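Local atomic coordinates of Rab GDP dissociation inhibitor alpha (Naegleria fowleri, PDB entry 6C87), a protein that probably binds prenylated Rab GTPases in their GDP-bound form, slows release of the nucleotide and retrieves the GTPases from membranes. Residues G116-H121 with K320-A325; F332-K335 with H341-Y344; L194-A197 with D203-Y206. All blocks are in the same frame, centred on the assembly; numbering follows the deposited sequence.

Contact 1. Residues G116-H121 with K320-A325; sequences GSFVYH and KSTENA
Thr322 O, which lies 3.8 Å from Phe118 CZ, takes a backbone hydrogen bond from Ala325 N at 3.1 Å. This bond closes a type I' beta turn just after Thr322, with Glu323 and Asn324 in its two middle places, both with left-handed backbone angles. Thr322 itself lies over the aromatic ring. Its methyl CG2 sits above one face of Phe118, 4.0 Å from the ring centroid and 15° off the normal, a CH-pi contact displaced toward the CE1 rim. The far end of the ring meets backbone instead: Phe118 CZ comes to 3.5 Å from Thr322 CA, and Phe118 CE2 approaches Ser321 O obliquely. Phe118 carries CG anti to its carbonyl carbon (chi1 -65°), which sends the ring off strand 111-121 and under the loop that leads from strand 302-315 to strand 328-332. Ile125 of the adjoining strand also touches Ser321 and Thr322. The hydroxyl OG1 of Thr322 is bonded within its own loop, to Val319 O. The threonine therefore divides its labour, its hydroxyl OG1 holding the loop and its methyl group meeting the phenylalanine, and the contact rests on van der Waals and CH-pi packing, with no hydrogen bond across it.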
# COMPACT_ATOMS: atom_id res chain seq x y z
N GLY A 116 -0.62 34.92 -11.07
CA GLY A 116 0.40 34.84 -12.09
C GLY A 116 1.38 33.71 -11.86
O GLY A 116 1.64 33.30 -10.73
N SER A 117 1.89 33.17 -12.97
CA SER A 117 2.99 32.21 -12.92
C SER A 117 3.97 32.57 -14.02
O SER A 117 3.66 32.38 -15.20
CB SER A 117 2.51 30.78 -13.08
OG SER A 117 3.60 29.89 -12.98
N PHE A 118 5.16 33.06 -13.64
CA PHE A 118 6.13 33.64 -14.57
C PHE A 118 7.51 33.05 -14.36
O PHE A 118 7.87 32.61 -13.27
CB PHE A 118 6.21 35.15 -14.42
CG PHE A 118 4.96 35.84 -14.78
CD1 PHE A 118 3.96 36.01 -13.84
CD2 PHE A 118 4.75 36.29 -16.07
CE1 PHE A 118 2.77 36.63 -14.18
CE2 PHE A 118 3.57 36.91 -16.42
CZ PHE A 118 2.57 37.08 -15.47
N VAL A 119 8.30 33.07 -15.44
CA VAL A 119 9.66 32.54 -15.45
C VAL A 119 10.56 33.51 -16.21
O VAL A 119 10.13 34.18 -17.16
CB VAL A 119 9.70 31.11 -16.06
CG1 VAL A 119 9.23 31.12 -17.49
CG2 VAL A 119 11.07 30.49 -15.93
N TYR A 120 11.81 33.59 -15.79
CA TYR A 120 12.77 34.55 -16.32
C TYR A 120 13.55 33.99 -17.50
O TYR A 120 13.85 32.80 -17.57
CB TYR A 120 13.73 34.96 -15.20
CG TYR A 120 14.83 35.93 -15.59
CD1 TYR A 120 16.11 35.47 -15.88
CD2 TYR A 120 14.59 37.30 -15.63
CE1 TYR A 120 17.12 36.34 -16.22
CE2 TYR A 120 15.60 38.19 -15.96
CZ TYR A 120 16.86 37.70 -16.26
OH TYR A 120 17.87 38.58 -16.58
N HIS A 121 13.87 34.87 -18.45
CA HIS A 121 14.69 34.49 -19.59
C HIS A 121 15.24 35.75 -20.24
O HIS A 121 14.47 36.65 -20.58
CB HIS A 121 13.90 33.67 -20.61
CG HIS A 121 14.66 33.42 -21.88
ND1 HIS A 121 15.65 32.47 -21.98
CD2 HIS A 121 14.59 34.02 -23.09
CE1 HIS A 121 16.15 32.48 -23.20
NE2 HIS A 121 15.53 33.42 -23.90
N LYS A 320 6.26 44.83 -13.50
CA LYS A 320 6.17 45.01 -14.94
C LYS A 320 6.18 43.65 -15.64
O LYS A 320 6.84 42.71 -15.19
CB LYS A 320 7.33 45.87 -15.46
N SER A 321 5.42 43.56 -16.73
CA SER A 321 5.26 42.37 -17.57
C SER A 321 4.41 41.29 -16.93
O SER A 321 4.28 40.21 -17.51
CB SER A 321 6.60 41.75 -17.96
OG SER A 321 7.51 42.73 -18.41
N THR A 322 3.81 41.53 -15.77
CA THR A 322 2.91 40.54 -15.18
C THR A 322 1.44 40.85 -15.44
O THR A 322 0.57 40.23 -14.82
CB THR A 322 3.17 40.42 -13.68
OG1 THR A 322 2.96 41.69 -13.04
CG2 THR A 322 4.58 39.93 -13.43
N GLU A 323 1.16 41.77 -16.37
CA GLU A 323 -0.20 42.13 -16.77
C GLU A 323 -1.04 42.57 -15.57
O GLU A 323 -2.19 42.17 -15.41
CB GLU A 323 -0.89 41.01 -17.54
CG GLU A 323 -0.35 40.84 -18.96
CD GLU A 323 -0.89 39.61 -19.67
OE1 GLU A 323 -1.99 39.14 -19.33
OE2 GLU A 323 -0.19 39.11 -20.57
N ASN A 324 -0.44 43.41 -14.72
CA ASN A 324 -1.11 43.99 -13.56
C ASN A 324 -1.58 42.93 -12.57
O ASN A 324 -2.58 43.11 -11.87
CB ASN A 324 -2.29 44.87 -14.00
CG ASN A 324 -1.83 46.15 -14.66
OD1 ASN A 324 -0.72 46.62 -14.41
ND2 ASN A 324 -2.66 46.71 -15.53
N ALA A 325 -0.86 41.81 -12.51
CA ALA A 325 -1.17 40.77 -11.55
C ALA A 325 -1.01 41.29 -10.12
O ALA A 325 -0.04 41.98 -9.80
CB ALA A 325 -0.27 39.55 -11.78

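Contact 2. Residues F332-K335 with H341-Y344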
# COMPACT_ATOMS: atom_id res chain seq x y z
N PHE A 332 13.26 32.24 -11.32
CA PHE A 332 14.50 32.65 -11.98
C PHE A 332 15.43 31.45 -12.05
O PHE A 332 16.21 31.21 -11.11
CB PHE A 332 15.14 33.82 -11.24
CG PHE A 332 14.33 35.08 -11.28
CD1 PHE A 332 13.24 35.24 -10.44
CD2 PHE A 332 14.65 36.11 -12.15
CE1 PHE A 332 12.47 36.40 -10.48
CE2 PHE A 332 13.89 37.27 -12.19
CZ PHE A 332 12.80 37.41 -11.35
N PRO A 333 15.39 30.66 -13.12
CA PRO A 333 16.23 29.45 -13.19
C PRO A 333 17.72 29.78 -13.14
O PRO A 333 18.19 30.77 -13.71
CB PRO A 333 15.83 28.82 -14.53
CG PRO A 333 14.47 29.41 -14.84
CD PRO A 333 14.51 30.80 -14.29
N GLN A 334 18.48 28.91 -12.47
CA GLN A 334 19.90 29.20 -12.26
C GLN A 334 20.65 29.28 -13.59
O GLN A 334 21.55 30.11 -13.75
CB GLN A 334 20.53 28.15 -11.34
CG GLN A 334 20.63 26.75 -11.89
CD GLN A 334 20.84 25.71 -10.81
OE1 GLN A 334 21.93 25.13 -10.69
NE2 GLN A 334 19.79 25.43 -10.05
N LYS A 335 20.29 28.44 -14.56
CA LYS A 335 20.98 28.50 -15.85
C LYS A 335 20.60 29.73 -16.66
O LYS A 335 21.28 30.02 -17.65
CB LYS A 335 20.74 27.21 -16.65
CG LYS A 335 21.65 26.08 -16.19
CD LYS A 335 21.20 24.71 -16.67
CE LYS A 335 22.16 23.64 -16.17
NZ LYS A 335 21.81 22.26 -16.63
N HIS A 341 22.06 28.29 -8.12
CA HIS A 341 20.81 28.16 -7.38
C HIS A 341 19.78 29.07 -8.00
O HIS A 341 20.10 30.20 -8.39
CB HIS A 341 20.99 28.52 -5.90
CG HIS A 341 22.04 27.71 -5.21
ND1 HIS A 341 23.39 27.99 -5.32
CD2 HIS A 341 21.94 26.64 -4.39
CE1 HIS A 341 24.08 27.12 -4.61
NE2 HIS A 341 23.23 26.29 -4.03
N ASP A 342 18.55 28.58 -8.10
CA ASP A 342 17.46 29.40 -8.61
C ASP A 342 17.16 30.55 -7.64
O ASP A 342 17.41 30.45 -6.44
CB ASP A 342 16.20 28.56 -8.82
CG ASP A 342 16.34 27.52 -9.93
OD1 ASP A 342 17.46 27.35 -10.48
OD2 ASP A 342 15.32 26.86 -10.24
N ILE A 343 16.64 31.64 -8.18
CA ILE A 343 16.11 32.72 -7.37
C ILE A 343 14.60 32.67 -7.50
O ILE A 343 14.06 32.43 -8.59
CB ILE A 343 16.62 34.11 -7.81
CG1 ILE A 343 18.14 34.10 -7.98
CG2 ILE A 343 16.20 35.15 -6.78
CD1 ILE A 343 18.68 35.41 -8.55
N TYR A 344 13.92 32.90 -6.39
CA TYR A 344 12.47 32.82 -6.32
C TYR A 344 11.93 34.18 -5.91
O TYR A 344 12.54 34.87 -5.08
CB TYR A 344 12.02 31.74 -5.33
CG TYR A 344 12.62 30.38 -5.64
CD1 TYR A 344 13.89 30.05 -5.19
CD2 TYR A 344 11.93 29.45 -6.41
CE1 TYR A 344 14.45 28.83 -5.49
CE2 TYR A 344 12.48 28.22 -6.72
CZ TYR A 344 13.75 27.91 -6.25
OH TYR A 344 14.33 26.70 -6.54
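Phe332 and Ile343 form an antiparallel, hydrogen-bonded pair, the tightly packed side of this contact. Phe332 N gives its hydrogen to Ile343 O at 2.9 Å, and Ile343 N returns one to Phe332 O at 3.0 Å, so the two residues close a small ring of backbone bonds. Their side chains leave the same face of the sheet, with Phe332 CB 3.7 Å from Ile343 CB. That face is covered by helix 378-384, through Val380 among others, while Tyr120 meets the Phe332 ring from the neighbouring strand.

Beyond Pro333 the chains hold each other by polar groups of Gln334 and Asp342. Asp342 OD1 is gripped twice by one residue: Gln334 N reaches it at 2.7 Å and Gln334 NE2 at 3.0 Å, coming from opposite faces of the carboxylate. Neither donor lies in the plane of the acid, yet OD1 lies close to the amide plane of Gln334, and amide and carboxylate stand 89° apart. The second bond is the straighter, 166° at the hydrogen. A chi1 of 67° sets Gln334 CG between the backbone N and the carbonyl carbon, and the extended chain then runs alongside Asp342, so that N and NE2 both reach OD1. Asp342 OD2 is taken by His196 ND1 of helix 188-198.

The outer side is looser. Gln334 and His341 are partly exposed; His341 CB points away from the first segment, and ND1 bonds Glu369, while Lys335 leads out to Asp204.

This is the end of a beta hairpin whose connection carries the short helix 334-337. A buried carboxylate with both oxygens engaged takes over where the strand ladder stops, and it ties Gln334, and with it the turn after Pro333, to the returning strand.

Contact 3. Residues L194-A197 with D203-Y206; sequences LGHA and DDSY
His196 and Asp204 meet at about a right angle, the imidazole standing 88° to the carboxylate plane. The bond between them runs from His196 NE2 to Asp204 OD1 at 2.9 Å, with 157° at the hydrogen. It leaves the ring edge nearly in the imidazole plane but arrives at the oxygen from above the plane of the acid. The histidine thus offers its N-H squarely, while the carboxylate is turned across it. Asp204 places its CG anti to its own carbonyl carbon (chi1 -68°), an orientation that carries OD1 from the loop back toward the helix; its other oxygen, OD2, forms a salt bridge with Lys335. The imidazole in turn uses ND1 to bond Asp342. With a carboxylate at each nitrogen, a positively charged form of His196 would probably be stabilised.

The neighbouring aspartate plays a different part. Asp203 CA approaches His196 CE1 at 3.9 Å, whereas its CB points away from the helix, and OD1 organises the loop: Asp203 OD1 accepts Ser205 N at 3.0 Å, an Asx turn, and also bonds Ser205 OG at 2.6 Å. The two donors use different sides of that oxygen, anti for the amide and syn for the hydroxyl.

Tyr206 reaches the helix at Gly195. Its OH rests 3.6 Å from Gly195 CA, against backbone with no side chain between, and is hydrogen-bonded to Tyr181 OH of helix 177-184. Tyr201 stacks on its ring.

The histidine and glycine belong to the wide, pi-type turn near the end of helix 188-198. The chain then loops round through Asp203 and Asp204 into the short helix 206-209, while Leu194 packs on helix 143-157.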
# COMPACT_ATOMS: atom_id res chain seq x y z
N LEU A 194 10.58 24.28 -18.20
CA LEU A 194 9.84 23.03 -18.08
C LEU A 194 10.17 22.33 -16.77
O LEU A 194 9.26 21.94 -16.02
CB LEU A 194 10.16 22.13 -19.28
CG LEU A 194 9.10 21.11 -19.70
CD1 LEU A 194 7.73 21.75 -19.75
CD2 LEU A 194 9.47 20.52 -21.05
N GLY A 195 11.45 22.17 -16.46
CA GLY A 195 11.87 21.46 -15.28
C GLY A 195 11.73 22.26 -14.00
O GLY A 195 11.36 21.71 -12.96
N HIS A 196 12.03 23.56 -14.06
CA HIS A 196 12.05 24.39 -12.86
C HIS A 196 10.74 25.14 -12.63
O HIS A 196 10.29 25.25 -11.49
CB HIS A 196 13.21 25.39 -12.91
CG HIS A 196 14.57 24.76 -12.94
ND1 HIS A 196 15.54 25.03 -12.00
CD2 HIS A 196 15.11 23.86 -13.79
CE1 HIS A 196 16.63 24.33 -12.28
NE2 HIS A 196 16.39 23.61 -13.36
N ALA A 197 10.11 25.64 -13.68
CA ALA A 197 8.90 26.44 -13.51
C ALA A 197 7.62 25.61 -13.60
O ALA A 197 6.61 26.03 -13.03
CB ALA A 197 8.85 27.56 -14.56
N ASP A 203 17.13 21.75 -9.31
CA ASP A 203 18.32 21.57 -10.14
C ASP A 203 18.02 20.47 -11.15
O ASP A 203 16.97 19.83 -11.12
CB ASP A 203 19.55 21.23 -9.29
CG ASP A 203 19.38 19.98 -8.44
OD1 ASP A 203 19.03 18.91 -8.98
OD2 ASP A 203 19.63 20.06 -7.22
N ASP A 204 18.98 20.22 -12.04
CA ASP A 204 18.76 19.32 -13.16
C ASP A 204 19.20 17.88 -12.88
O ASP A 204 19.25 17.08 -13.82
CB ASP A 204 19.48 19.85 -14.40
CG ASP A 204 18.86 21.11 -14.92
OD1 ASP A 204 17.68 21.37 -14.59
OD2 ASP A 204 19.53 21.85 -15.68
N SER A 205 19.47 17.52 -11.63
CA SER A 205 19.87 16.14 -11.35
C SER A 205 18.74 15.14 -11.61
O SER A 205 19.03 13.96 -11.83
CB SER A 205 20.36 16.03 -9.91
OG SER A 205 19.34 16.37 -8.99
N TYR A 206 17.48 15.59 -11.61
CA TYR A 206 16.37 14.68 -11.88
C TYR A 206 16.47 14.06 -13.27
O TYR A 206 15.92 12.98 -13.50
CB TYR A 206 15.03 15.43 -11.78
CG TYR A 206 14.80 16.36 -12.96
CD1 TYR A 206 15.31 17.65 -12.96
CD2 TYR A 206 14.10 15.93 -14.09
CE1 TYR A 206 15.12 18.50 -14.05
CE2 TYR A 206 13.91 16.77 -15.18
CZ TYR A 206 14.42 18.05 -15.15
OH TYR A 206 14.24 18.89 -16.24

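Contacts 2 and 3 are the closest pair, their centres 10 Å apart, and polar and charged groups join them: Asp342 OD2 lies 2.6 Å from His196 ND1, probably a hydrogen bond, and Lys335 NZ forms a salt bridge of 2.5 Å with Asp204 OD2. Acid, imidazole, acid and lysine thus run from Asp342 through the helix and its loop and return to Lys335, on the hairpin's own connection. Contact 1, about 15 Å from contact 2 between centres, shares its sheet and meets it by packing, Val119 CG2 lying 3.7 Å from Pro333 CG. The same methyl touches Ala197 CB of contact 3 at 3.9 Å, so strand 111-121 reaches both.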